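Local coordinates for protein 11R-lipoxygenase (Gersemia fruticosa, PDB 3VF1) that probably catalyses, under calcium control, the addition of molecular oxygen to polyunsaturated fatty acids at a non-heme iron centre, at residues 135-139 against 650-654; 316-320 against 451-456; 245-251 against 587-591; 180-186 against 433-437; 346-351 against 372-378. All blocks are in the same frame, centred on the assembly; numbering follows the deposited sequence.

Contact 1: residues 135-139 against 650-654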
# COMPACT_ATOMS: atom_id res chain seq x y z
N GLU A 135 -17.70 -14.17 20.27
CA GLU A 135 -18.74 -13.15 20.24
C GLU A 135 -18.07 -11.78 20.05
O GLU A 135 -16.92 -11.60 20.44
CB GLU A 135 -19.56 -13.19 21.53
CG GLU A 135 -20.92 -12.52 21.45
CD GLU A 135 -20.86 -11.02 21.68
OE1 GLU A 135 -19.86 -10.55 22.27
OE2 GLU A 135 -21.81 -10.32 21.27
N GLY A 136 -18.80 -10.84 19.46
CA GLY A 136 -18.25 -9.55 19.08
C GLY A 136 -17.28 -8.93 20.07
O GLY A 136 -16.19 -8.50 19.69
N LYS A 137 -17.68 -8.88 21.34
CA LYS A 137 -16.87 -8.26 22.39
C LYS A 137 -15.38 -8.59 22.26
O LYS A 137 -15.00 -9.76 22.14
CB LYS A 137 -17.38 -8.73 23.76
CG LYS A 137 -16.91 -7.89 24.94
CD LYS A 137 -17.33 -8.53 26.26
CE LYS A 137 -16.97 -7.67 27.46
NZ LYS A 137 -17.86 -6.48 27.60
N ALA A 138 -14.55 -7.56 22.27
CA ALA A 138 -13.10 -7.74 22.21
C ALA A 138 -12.54 -7.89 23.62
O ALA A 138 -12.94 -7.17 24.54
CB ALA A 138 -12.44 -6.56 21.51
N ILE A 139 -11.62 -8.84 23.80
CA ILE A 139 -11.14 -9.20 25.12
C ILE A 139 -9.63 -9.41 25.15
O ILE A 139 -9.10 -10.26 24.43
CB ILE A 139 -11.82 -10.49 25.62
CG1 ILE A 139 -13.34 -10.32 25.62
CG2 ILE A 139 -11.31 -10.86 27.01
CD1 ILE A 139 -14.09 -11.61 25.86
N PHE A 650 -15.76 -5.45 15.31
CA PHE A 650 -16.03 -4.92 16.64
C PHE A 650 -17.49 -5.07 17.03
O PHE A 650 -18.39 -4.75 16.25
CB PHE A 650 -15.63 -3.44 16.71
CG PHE A 650 -14.16 -3.21 16.83
CD1 PHE A 650 -13.51 -3.37 18.04
CD2 PHE A 650 -13.42 -2.81 15.72
CE1 PHE A 650 -12.15 -3.16 18.15
CE2 PHE A 650 -12.06 -2.59 15.83
CZ PHE A 650 -11.42 -2.77 17.04
N GLY A 651 -17.72 -5.57 18.24
CA GLY A 651 -19.06 -5.68 18.78
C GLY A 651 -19.33 -4.61 19.83
O GLY A 651 -20.48 -4.22 20.04
N ASP A 652 -18.27 -4.15 20.48
CA ASP A 652 -18.41 -3.16 21.54
C ASP A 652 -18.94 -1.84 20.99
O ASP A 652 -18.41 -1.30 20.02
CB ASP A 652 -17.06 -2.93 22.23
CG ASP A 652 -16.43 -4.22 22.71
OD1 ASP A 652 -16.84 -4.74 23.77
OD2 ASP A 652 -15.51 -4.72 22.03
N ALA A 653 -19.98 -1.31 21.63
CA ALA A 653 -20.61 -0.08 21.18
C ALA A 653 -19.66 1.11 21.30
O ALA A 653 -19.82 2.11 20.59
CB ALA A 653 -21.88 0.18 21.98
N ALA A 654 -18.68 1.01 22.19
CA ALA A 654 -17.70 2.07 22.36
C ALA A 654 -16.78 2.15 21.14
O ALA A 654 -16.34 3.23 20.75
CB ALA A 654 -16.89 1.84 23.62
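The carboxylate of D652 lies against the backbone of K137 and A138, its two oxygens meeting different partners. OD2 turns its syn lone pair to the amide of A138, and the hydrogen bond from A138 N to D652 OD2 is 3.0 Å long and nearly straight, at 167°. The same oxygen also receives the hydroxyl of Y514, from helix 491-514. OD1 instead touches the aliphatic start of K137, whose CG is 3.4 Å from D652 OD1. The two side chains cross at about a right angle. With K137 bent at its last torsion, its NZ remains 4.3 Å from D652 OD1, beyond a salt bridge. D652 reaches this place because its CG stands beside its own backbone N, anti to the carbonyl carbon (chi1 -53°). Although it precedes helix 653-676 at the N-cap position, it makes no capping bond. Next to it, G136 and G651 bring their CA atoms to 4.0 Å, and a CB on either would run into the CA of the other glycine, so having no side chain suits both. Within 135-139, E135 OE1 accepts from K137 N at 2.9 Å, the donor standing above the carboxylate plane. The chain just after strand 130-134, the last strand of the PLAT sandwich, is thus tied to the catalytic domain by an acidic side chain held by neutral donors, while the lysine nearby probably favours its ionised form.

Contact 2: residues 316-320 against 451-456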
# COMPACT_ATOMS: atom_id res chain seq x y z
N GLY A 316 25.81 2.29 -8.62
CA GLY A 316 26.17 0.89 -8.48
C GLY A 316 25.08 -0.06 -8.95
O GLY A 316 25.31 -1.27 -9.05
N ILE A 317 23.90 0.47 -9.24
CA ILE A 317 22.79 -0.36 -9.70
C ILE A 317 22.90 -0.60 -11.20
O ILE A 317 22.88 0.34 -12.00
CB ILE A 317 21.43 0.31 -9.40
CG1 ILE A 317 21.34 0.70 -7.93
CG2 ILE A 317 20.29 -0.62 -9.79
CD1 ILE A 317 21.49 -0.47 -6.97
N PRO A 318 23.03 -1.88 -11.61
CA PRO A 318 23.19 -2.23 -13.02
C PRO A 318 21.90 -2.10 -13.82
O PRO A 318 20.82 -2.34 -13.29
CB PRO A 318 23.63 -3.69 -12.97
CG PRO A 318 23.00 -4.21 -11.73
CD PRO A 318 23.04 -3.08 -10.74
N THR A 319 22.03 -1.72 -15.09
CA THR A 319 20.88 -1.62 -15.98
C THR A 319 20.91 -2.77 -16.98
O THR A 319 21.95 -3.39 -17.19
CB THR A 319 20.88 -0.28 -16.74
OG1 THR A 319 22.14 -0.12 -17.40
CG2 THR A 319 20.66 0.88 -15.78
N MET A 320 19.77 -3.05 -17.60
CA MET A 320 19.67 -4.19 -18.50
C MET A 320 20.69 -4.08 -19.63
O MET A 320 20.82 -3.04 -20.27
CB MET A 320 18.26 -4.29 -19.09
CG MET A 320 18.06 -5.55 -19.93
SD MET A 320 16.33 -5.96 -20.18
CE MET A 320 15.85 -6.42 -18.52
N SER A 451 14.66 0.59 -16.63
CA SER A 451 16.01 0.47 -17.18
C SER A 451 16.92 -0.28 -16.22
O SER A 451 17.91 -0.88 -16.64
CB SER A 451 16.59 1.84 -17.53
OG SER A 451 16.68 2.67 -16.39
N ILE A 452 16.60 -0.25 -14.93
CA ILE A 452 17.34 -1.04 -13.95
C ILE A 452 16.82 -2.47 -13.91
O ILE A 452 17.24 -3.26 -13.06
CB ILE A 452 17.29 -0.43 -12.52
CG1 ILE A 452 15.87 -0.50 -11.95
CG2 ILE A 452 17.82 1.00 -12.54
CD1 ILE A 452 15.78 -0.04 -10.51
N GLY A 453 15.91 -2.80 -14.82
CA GLY A 453 15.45 -4.16 -14.97
C GLY A 453 16.62 -5.04 -15.37
O GLY A 453 17.65 -4.55 -15.83
N GLY A 454 16.47 -6.35 -15.18
CA GLY A 454 17.53 -7.29 -15.46
C GLY A 454 18.20 -7.77 -14.18
O GLY A 454 19.18 -8.52 -14.24
N GLY A 455 17.67 -7.35 -13.04
CA GLY A 455 18.18 -7.77 -11.75
C GLY A 455 18.38 -6.62 -10.78
O GLY A 455 18.31 -6.80 -9.57
N GLY A 456 18.64 -5.43 -11.32
CA GLY A 456 18.91 -4.27 -10.50
C GLY A 456 17.73 -3.79 -9.67
O GLY A 456 17.91 -3.15 -8.64
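M320 and S451 are joined by one backbone hydrogen bond, M320 N to S451 O at 3.0 Å. The same carbonyl is crowded by the preceding residue, for T319 CB stands 3.0 Å from S451 O. M320 then lays its side chain over the turn: with CG anti to the backbone N (chi1 -174°) and a bend at the sulfur, its CE comes to 3.4 Å from G454 N. A flexible thioether suits such a bare peptide surface. At the other end the branched methyls meet, I317 CG2 lying 4.0 Å from I452 CG2, while I317 CG2 also touches the carbonyl of G456. Four glycines in a row let the chain come this close. A CB on G456 would clash with P318 O, and G454 has a positive phi (104°) suited to glycine.

Further out, T319 OG1 is hydrogen-bonded to R327 O, D447 OD1 accepts from G454 N, and I452 packs on M389 of helix 369-410. I452 thereby sits about 12 Å, side chain to side chain, from the iron ligand H392. This is a glycine-rich turn leading into a helix, G455 being the N-cap of helix 456-465, here packed against an extended segment of the lipoxygenase domain.

Contact 3: residues 245-251 against 587-591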
# COMPACT_ATOMS: atom_id res chain seq x y z
N PRO A 245 -4.26 12.19 -19.33
CA PRO A 245 -3.67 12.86 -18.17
C PRO A 245 -3.39 14.33 -18.45
O PRO A 245 -3.08 14.69 -19.59
CB PRO A 245 -2.34 12.11 -17.97
CG PRO A 245 -2.53 10.80 -18.65
CD PRO A 245 -3.44 11.06 -19.80
N HIS A 246 -3.52 15.18 -17.44
CA HIS A 246 -3.22 16.60 -17.59
C HIS A 246 -1.75 16.79 -17.96
O HIS A 246 -1.39 17.78 -18.61
CB HIS A 246 -3.55 17.36 -16.31
CG HIS A 246 -5.02 17.48 -16.04
ND1 HIS A 246 -5.65 16.76 -15.05
CD2 HIS A 246 -5.97 18.23 -16.63
CE1 HIS A 246 -6.94 17.07 -15.05
NE2 HIS A 246 -7.16 17.96 -16.00
N ALA A 247 -0.91 15.84 -17.56
CA ALA A 247 0.51 15.88 -17.89
C ALA A 247 0.71 16.10 -19.39
O ALA A 247 1.61 16.84 -19.79
CB ALA A 247 1.18 14.59 -17.45
N ALA A 248 -0.13 15.48 -20.20
CA ALA A 248 -0.04 15.61 -21.65
C ALA A 248 -0.06 17.07 -22.09
O ALA A 248 0.48 17.43 -23.14
CB ALA A 248 -1.18 14.85 -22.32
N GLU A 249 -0.67 17.92 -21.27
CA GLU A 249 -0.88 19.32 -21.62
C GLU A 249 0.11 20.26 -20.94
O GLU A 249 0.22 21.43 -21.32
CB GLU A 249 -2.30 19.73 -21.24
CG GLU A 249 -3.38 18.77 -21.74
CD GLU A 249 -4.70 18.93 -21.00
OE1 GLU A 249 -4.67 19.19 -19.78
OE2 GLU A 249 -5.76 18.80 -21.65
N TYR A 250 0.83 19.77 -19.93
CA TYR A 250 1.67 20.63 -19.11
C TYR A 250 3.12 20.16 -18.94
O TYR A 250 3.97 20.91 -18.46
CB TYR A 250 1.06 20.77 -17.71
CG TYR A 250 -0.22 21.56 -17.65
CD1 TYR A 250 -0.21 22.95 -17.54
CD2 TYR A 250 -1.46 20.93 -17.67
CE1 TYR A 250 -1.38 23.68 -17.47
CE2 TYR A 250 -2.64 21.65 -17.61
CZ TYR A 250 -2.59 23.02 -17.51
OH TYR A 250 -3.76 23.75 -17.44
N TRP A 251 3.41 18.92 -19.34
CA TRP A 251 4.67 18.27 -18.96
C TRP A 251 5.93 19.08 -19.29
O TRP A 251 6.95 18.94 -18.62
CB TRP A 251 4.76 16.88 -19.59
CG TRP A 251 5.10 16.89 -21.04
CD1 TRP A 251 4.24 17.09 -22.08
CD2 TRP A 251 6.39 16.68 -21.62
NE1 TRP A 251 4.92 17.02 -23.28
CE2 TRP A 251 6.24 16.77 -23.02
CE3 TRP A 251 7.66 16.43 -21.09
CZ2 TRP A 251 7.32 16.62 -23.89
CZ3 TRP A 251 8.72 16.28 -21.96
CH2 TRP A 251 8.55 16.37 -23.35
N GLY A 587 0.80 7.92 -17.38
CA GLY A 587 -0.09 7.84 -18.52
C GLY A 587 0.57 8.41 -19.76
O GLY A 587 0.65 7.75 -20.80
N PHE A 588 1.06 9.64 -19.64
CA PHE A 588 1.84 10.27 -20.70
C PHE A 588 3.33 10.04 -20.41
O PHE A 588 3.92 10.70 -19.55
CB PHE A 588 1.53 11.76 -20.77
CG PHE A 588 2.14 12.46 -21.95
CD1 PHE A 588 1.67 12.23 -23.23
CD2 PHE A 588 3.19 13.35 -21.77
CE1 PHE A 588 2.24 12.87 -24.32
CE2 PHE A 588 3.76 13.99 -22.86
CZ PHE A 588 3.28 13.75 -24.13
N HIS A 589 3.92 9.09 -21.13
CA HIS A 589 5.24 8.57 -20.80
C HIS A 589 6.31 9.63 -20.57
O HIS A 589 7.09 9.53 -19.62
CB HIS A 589 5.71 7.59 -21.88
CG HIS A 589 6.89 6.76 -21.48
ND1 HIS A 589 6.77 5.47 -21.02
CD2 HIS A 589 8.21 7.05 -21.46
CE1 HIS A 589 7.97 4.99 -20.75
NE2 HIS A 589 8.86 5.93 -21.00
N PRO A 590 6.37 10.65 -21.44
CA PRO A 590 7.42 11.68 -21.30
C PRO A 590 7.40 12.41 -19.96
O PRO A 590 8.42 12.98 -19.57
CB PRO A 590 7.10 12.65 -22.44
CG PRO A 590 6.38 11.83 -23.45
CD PRO A 590 5.56 10.85 -22.65
N ASN A 591 6.26 12.40 -19.27
CA ASN A 591 6.17 13.08 -17.98
C ASN A 591 6.98 12.36 -16.91
O ASN A 591 7.38 12.97 -15.91
CB ASN A 591 4.70 13.19 -17.54
CG ASN A 591 4.54 13.94 -16.23
OD1 ASN A 591 4.72 15.15 -16.17
ND2 ASN A 591 4.19 13.21 -15.17
O HOH W 1 7.20 16.87 -16.27
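A248 and F588 bring their CA atoms to 5.7 Å where a weakly bonded helical turn, about 247-250, passes the 3-10 turn 589-591. The F588 ring is sandwiched: A248 CA sits over one face as a CH-pi contact, 4.0 Å from the F588 ring centroid, and CD of its near neighbour P590 lies on the opposite face. W251 meets both of these residues with a single face of its indole. P590 CB stands almost squarely above the six-membered ring of W251, 3.9 Å from its centroid. Over the five-membered part comes F588 CE2, the two ring planes inclined at 51°. The indole is brought there by a CG placed between the backbone N and the carbonyl carbon (chi1 76°). An alanine in place of this tryptophan is likely to leave F588 and P590 without their covering ring and open a gap between the two turns. Small residues fit the rest: A247 CB lies 3.6 Å from N591 CG, and G587 has no CB to collide with the ring of P245. The N591 amide is fully used, OD1 taking W256 NE1 and a water that also donates to W251 O, and ND2 giving to T585 O and Q260 OE1. Proline, aromatic and alanine surfaces thus make a buried apolar junction of the lipoxygenase domain, between the short helix 247-250, just before helix 254-263, and the 3-10 turn after helix 582-586.

Contact 4: residues 180-186 against 433-437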
# COMPACT_ATOMS: atom_id res chain seq x y z
N PHE A 180 8.47 -12.14 5.12
CA PHE A 180 7.29 -12.33 4.30
C PHE A 180 6.65 -13.69 4.59
O PHE A 180 7.28 -14.55 5.20
CB PHE A 180 7.64 -12.21 2.81
CG PHE A 180 8.74 -13.13 2.37
CD1 PHE A 180 10.06 -12.83 2.65
CD2 PHE A 180 8.46 -14.28 1.66
CE1 PHE A 180 11.09 -13.66 2.24
CE2 PHE A 180 9.48 -15.13 1.25
CZ PHE A 180 10.79 -14.82 1.54
N VAL A 181 5.41 -13.86 4.15
CA VAL A 181 4.70 -15.12 4.38
C VAL A 181 5.27 -16.22 3.49
O VAL A 181 5.77 -15.95 2.39
CB VAL A 181 3.20 -14.98 4.08
CG1 VAL A 181 2.95 -14.86 2.58
CG2 VAL A 181 2.44 -16.17 4.64
N ASP A 182 5.21 -17.45 3.97
CA ASP A 182 5.66 -18.60 3.20
C ASP A 182 4.53 -19.09 2.30
O ASP A 182 3.56 -19.69 2.78
CB ASP A 182 6.12 -19.73 4.13
CG ASP A 182 6.63 -20.94 3.38
OD1 ASP A 182 6.44 -21.00 2.14
OD2 ASP A 182 7.22 -21.83 4.01
N ALA A 183 4.67 -18.84 1.01
CA ALA A 183 3.68 -19.28 0.03
C ALA A 183 4.30 -19.28 -1.36
O ALA A 183 4.94 -18.31 -1.77
CB ALA A 183 2.46 -18.38 0.07
N GLU A 184 4.11 -20.38 -2.09
CA GLU A 184 4.70 -20.52 -3.42
C GLU A 184 3.90 -19.73 -4.45
O GLU A 184 4.46 -19.16 -5.38
CB GLU A 184 4.77 -21.99 -3.82
CG GLU A 184 5.50 -22.24 -5.13
CD GLU A 184 5.73 -23.71 -5.40
OE1 GLU A 184 5.51 -24.53 -4.48
OE2 GLU A 184 6.12 -24.05 -6.54
N GLU A 185 2.58 -19.72 -4.27
CA GLU A 185 1.69 -18.99 -5.16
C GLU A 185 0.48 -18.46 -4.39
O GLU A 185 0.24 -18.88 -3.26
CB GLU A 185 1.21 -19.90 -6.30
CG GLU A 185 2.33 -20.58 -7.08
CD GLU A 185 1.81 -21.36 -8.27
OE1 GLU A 185 0.65 -21.12 -8.68
OE2 GLU A 185 2.55 -22.21 -8.80
N PRO A 186 -0.28 -17.54 -5.00
CA PRO A 186 -1.48 -17.03 -4.33
C PRO A 186 -2.44 -18.15 -3.93
O PRO A 186 -3.11 -18.03 -2.91
CB PRO A 186 -2.12 -16.14 -5.40
CG PRO A 186 -0.99 -15.72 -6.26
CD PRO A 186 -0.04 -16.88 -6.30
N THR A 433 2.57 -12.10 -2.76
CA THR A 433 2.95 -13.42 -3.23
C THR A 433 2.96 -13.42 -4.75
O THR A 433 3.85 -14.00 -5.37
CB THR A 433 1.99 -14.51 -2.73
OG1 THR A 433 2.03 -14.57 -1.29
CG2 THR A 433 2.39 -15.87 -3.28
N LEU A 434 1.96 -12.77 -5.34
CA LEU A 434 1.90 -12.61 -6.79
C LEU A 434 3.06 -11.73 -7.25
O LEU A 434 3.71 -12.03 -8.25
CB LEU A 434 0.57 -11.98 -7.20
CG LEU A 434 0.36 -11.79 -8.70
CD1 LEU A 434 0.18 -13.13 -9.39
CD2 LEU A 434 -0.84 -10.88 -8.96
N GLY A 435 3.31 -10.66 -6.52
CA GLY A 435 4.39 -9.74 -6.84
C GLY A 435 5.74 -10.44 -6.88
O GLY A 435 6.57 -10.17 -7.75
N ARG A 436 5.96 -11.34 -5.92
CA ARG A 436 7.22 -12.06 -5.85
C ARG A 436 7.45 -12.97 -7.06
O ARG A 436 8.55 -13.46 -7.27
CB ARG A 436 7.30 -12.88 -4.55
CG ARG A 436 7.82 -12.10 -3.36
CD ARG A 436 7.97 -12.98 -2.13
NE ARG A 436 6.69 -13.25 -1.49
CZ ARG A 436 6.10 -12.45 -0.61
NH1 ARG A 436 6.67 -11.30 -0.25
NH2 ARG A 436 4.93 -12.79 -0.08
N ASN A 437 6.40 -13.19 -7.84
CA ASN A 437 6.50 -14.04 -9.03
C ASN A 437 6.36 -13.27 -10.34
O ASN A 437 7.00 -13.62 -11.33
CB ASN A 437 5.46 -15.15 -8.97
CG ASN A 437 5.67 -16.10 -7.80
OD1 ASN A 437 6.80 -16.31 -7.35
ND2 ASN A 437 4.58 -16.67 -7.30
O HOH W 2 5.13 -15.54 -0.52
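The ring of F180 and the guanidinium of R436 lie against each other with their planes 32° apart. F180 CD2 is centred over one face of the guanidinium, 3.7 Å above the R436 plane, and F180 CB approaches on a face too, 3.3 Å from R436 NH1. V181 CG1 comes in obliquely near NH2. The other flat group, the amide of N437, points its ND2 at a backbone oxygen: N437 ND2 donates to E184 O over 3.1 Å, with the acceptor close to the amide plane, while N437 OD1 is held by R172.

F180 can lie against the arginine because its CG takes the position between backbone N and carbonyl carbon (chi1 55°). The charge of R436 has its main partner in E401, whose OE2 forms a salt bridge with NH2 and also accepts from V181 N, which probably keeps the buried arginine charged. A water accepts from R436 NH2 and lies within donating distance of the carbonyls of V181 and A183, among which it shares its protons. T433 presents its methyl to the chain, CG2 lying 3.4 Å from E185 C, and its OG1 is bonded back to M429 O within its own helix. A branched residue suits this double task. Beside it, P186 CG rests 4.2 Å from L434 CB.

The loop 180-186 packs on helix 428-438, with helix 369-410 at its F180 end through E401 and V405. Helix 428-438 passes near the metal site, the side chain of L434 lying about 11 Å from the bound iron.

Contact 5: residues 346-351 against 372-378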
# COMPACT_ATOMS: atom_id res chain seq x y z
N PRO A 346 12.80 23.74 -11.44
CA PRO A 346 14.15 23.22 -11.60
C PRO A 346 15.07 24.31 -12.15
O PRO A 346 14.67 25.03 -13.06
CB PRO A 346 13.97 22.11 -12.63
CG PRO A 346 12.80 22.55 -13.44
CD PRO A 346 11.88 23.24 -12.48
N ILE A 347 16.27 24.44 -11.60
CA ILE A 347 17.20 25.46 -12.06
C ILE A 347 18.57 24.90 -12.45
O ILE A 347 19.38 25.60 -13.05
CB ILE A 347 17.39 26.56 -11.00
CG1 ILE A 347 17.96 25.97 -9.71
CG2 ILE A 347 16.08 27.27 -10.74
CD1 ILE A 347 18.35 27.02 -8.68
N ALA A 348 18.82 23.63 -12.12
CA ALA A 348 20.10 23.01 -12.44
C ALA A 348 20.02 21.49 -12.31
O ALA A 348 19.30 20.98 -11.46
CB ALA A 348 21.19 23.56 -11.54
N ILE A 349 20.76 20.79 -13.16
CA ILE A 349 20.77 19.33 -13.15
C ILE A 349 22.15 18.78 -13.51
O ILE A 349 22.80 19.27 -14.43
CB ILE A 349 19.75 18.75 -14.14
CG1 ILE A 349 18.32 19.10 -13.71
CG2 ILE A 349 19.90 17.23 -14.24
CD1 ILE A 349 17.27 18.70 -14.73
N GLN A 350 22.57 17.76 -12.78
CA GLN A 350 23.81 17.05 -13.08
C GLN A 350 23.49 15.56 -13.16
O GLN A 350 22.98 14.98 -12.21
CB GLN A 350 24.85 17.31 -12.00
CG GLN A 350 26.22 16.72 -12.27
CD GLN A 350 27.23 17.06 -11.19
OE1 GLN A 350 27.72 18.19 -11.11
NE2 GLN A 350 27.54 16.08 -10.35
N LEU A 351 23.78 14.94 -14.30
CA LEU A 351 23.31 13.58 -14.57
C LEU A 351 24.01 12.52 -13.73
O LEU A 351 23.38 11.55 -13.30
CB LEU A 351 23.45 13.26 -16.06
CG LEU A 351 22.65 14.15 -17.01
CD1 LEU A 351 22.84 13.71 -18.46
CD2 LEU A 351 21.17 14.16 -16.65
N TRP A 372 17.89 21.25 -22.34
CA TRP A 372 17.25 21.36 -21.04
C TRP A 372 16.14 20.32 -20.89
O TRP A 372 15.99 19.72 -19.82
CB TRP A 372 16.69 22.76 -20.83
CG TRP A 372 15.98 22.93 -19.53
CD1 TRP A 372 14.68 23.32 -19.34
CD2 TRP A 372 16.52 22.69 -18.22
NE1 TRP A 372 14.39 23.34 -18.00
CE2 TRP A 372 15.49 22.96 -17.29
CE3 TRP A 372 17.77 22.28 -17.75
CZ2 TRP A 372 15.68 22.84 -15.92
CZ3 TRP A 372 17.95 22.15 -16.38
CH2 TRP A 372 16.91 22.43 -15.48
N ILE A 373 15.37 20.12 -21.95
CA ILE A 373 14.32 19.11 -21.94
C ILE A 373 14.91 17.72 -21.76
O ILE A 373 14.39 16.91 -21.00
CB ILE A 373 13.47 19.16 -23.23
CG1 ILE A 373 12.53 20.37 -23.18
CG2 ILE A 373 12.67 17.88 -23.40
CD1 ILE A 373 11.77 20.61 -24.48
N MET A 374 16.01 17.45 -22.45
CA MET A 374 16.69 16.17 -22.33
C MET A 374 17.14 15.95 -20.88
O MET A 374 16.91 14.88 -20.31
CB MET A 374 17.90 16.11 -23.27
CG MET A 374 18.76 14.86 -23.10
SD MET A 374 17.94 13.34 -23.62
CE MET A 374 18.13 13.43 -25.40
N ALA A 375 17.77 16.96 -20.30
CA ALA A 375 18.27 16.87 -18.94
C ALA A 375 17.15 16.54 -17.97
O ALA A 375 17.32 15.71 -17.07
CB ALA A 375 18.95 18.17 -18.54
N LYS A 376 16.00 17.18 -18.14
CA LYS A 376 14.86 16.96 -17.27
C LYS A 376 14.32 15.54 -17.39
O LYS A 376 13.94 14.93 -16.39
CB LYS A 376 13.75 17.97 -17.57
CG LYS A 376 14.07 19.39 -17.12
CD LYS A 376 12.88 20.32 -17.26
CE LYS A 376 12.44 20.48 -18.71
NZ LYS A 376 11.30 21.43 -18.84
N LEU A 377 14.29 15.01 -18.60
CA LEU A 377 13.79 13.66 -18.83
C LEU A 377 14.62 12.62 -18.08
O LEU A 377 14.08 11.66 -17.54
CB LEU A 377 13.78 13.33 -20.33
CG LEU A 377 12.73 14.09 -21.15
CD1 LEU A 377 12.98 13.93 -22.64
CD2 LEU A 377 11.33 13.61 -20.80
N TRP A 378 15.93 12.83 -18.05
CA TRP A 378 16.83 11.90 -17.37
C TRP A 378 16.70 11.98 -15.85
O TRP A 378 16.93 10.99 -15.15
CB TRP A 378 18.28 12.15 -17.79
CG TRP A 378 18.63 11.52 -19.11
CD1 TRP A 378 18.61 12.11 -20.34
CD2 TRP A 378 19.06 10.17 -19.33
NE1 TRP A 378 18.99 11.22 -21.31
CE2 TRP A 378 19.27 10.02 -20.71
CE3 TRP A 378 19.27 9.07 -18.49
CZ2 TRP A 378 19.69 8.81 -21.27
CZ3 TRP A 378 19.69 7.88 -19.05
CH2 TRP A 378 19.90 7.76 -20.42
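W372 and I349 meet because W372 carries its CG anti to the backbone N (chi1 178°), swinging the indole out toward the strand, while I349 sets CG1 beside its own backbone N (chi1 -65°) and sends CD1 toward the helix. I349 CD1 then reaches the benzo part of the indole, 3.8 Å from W372 CH2, the two side chains crossing at about a right angle. CD1 also touches the A375 backbone, 3.8 Å from A375 O, where the small alanine leaves room for it. P346 CB approaches the indole at 3.8 Å from W372 CZ2.

Strand 346-350 belongs to an antiparallel sheet, and helix 372-378, part of the long helix 369-410, packs on one side of it at a closest approach of 8.9 Å between the axes. A classic beta bulge, I347 and A348 both facing L335, interrupts the strand's regular pairing.

K376 CG covers a face of the W372 indole, and D254 OD1 takes both W372 NE1 and K376 NZ. A serine at W372 would probably leave I349 and P346 without their apolar cover and D254 without the indole N-H. Further along, L351 CD2 lies 3.7 Å from W378 CB.

How the contacts relate
Contacts 3 and 5 are buried and largely apolar, built from aromatic, proline and aliphatic surfaces with no direct hydrogen bond between their segments, though a water bridges contact 3; they touch, L377 CD2 of contact 5 lying 3.9 Å from W251 CZ3 of contact 3. Contacts 1, 2 and 4 are partly exposed, and each adds one direct hydrogen bond, to a carboxylate in contact 1, between backbones in contact 2 and from an amide in contact 4. Contact 4 also has a buried charged group. Helix 369-410 forms part of contact 5 and packs beside contacts 2 and 4. Contact 1 stands apart, joining the PLAT domain to the catalytic domain, its centre about 57 Å from that of contact 5.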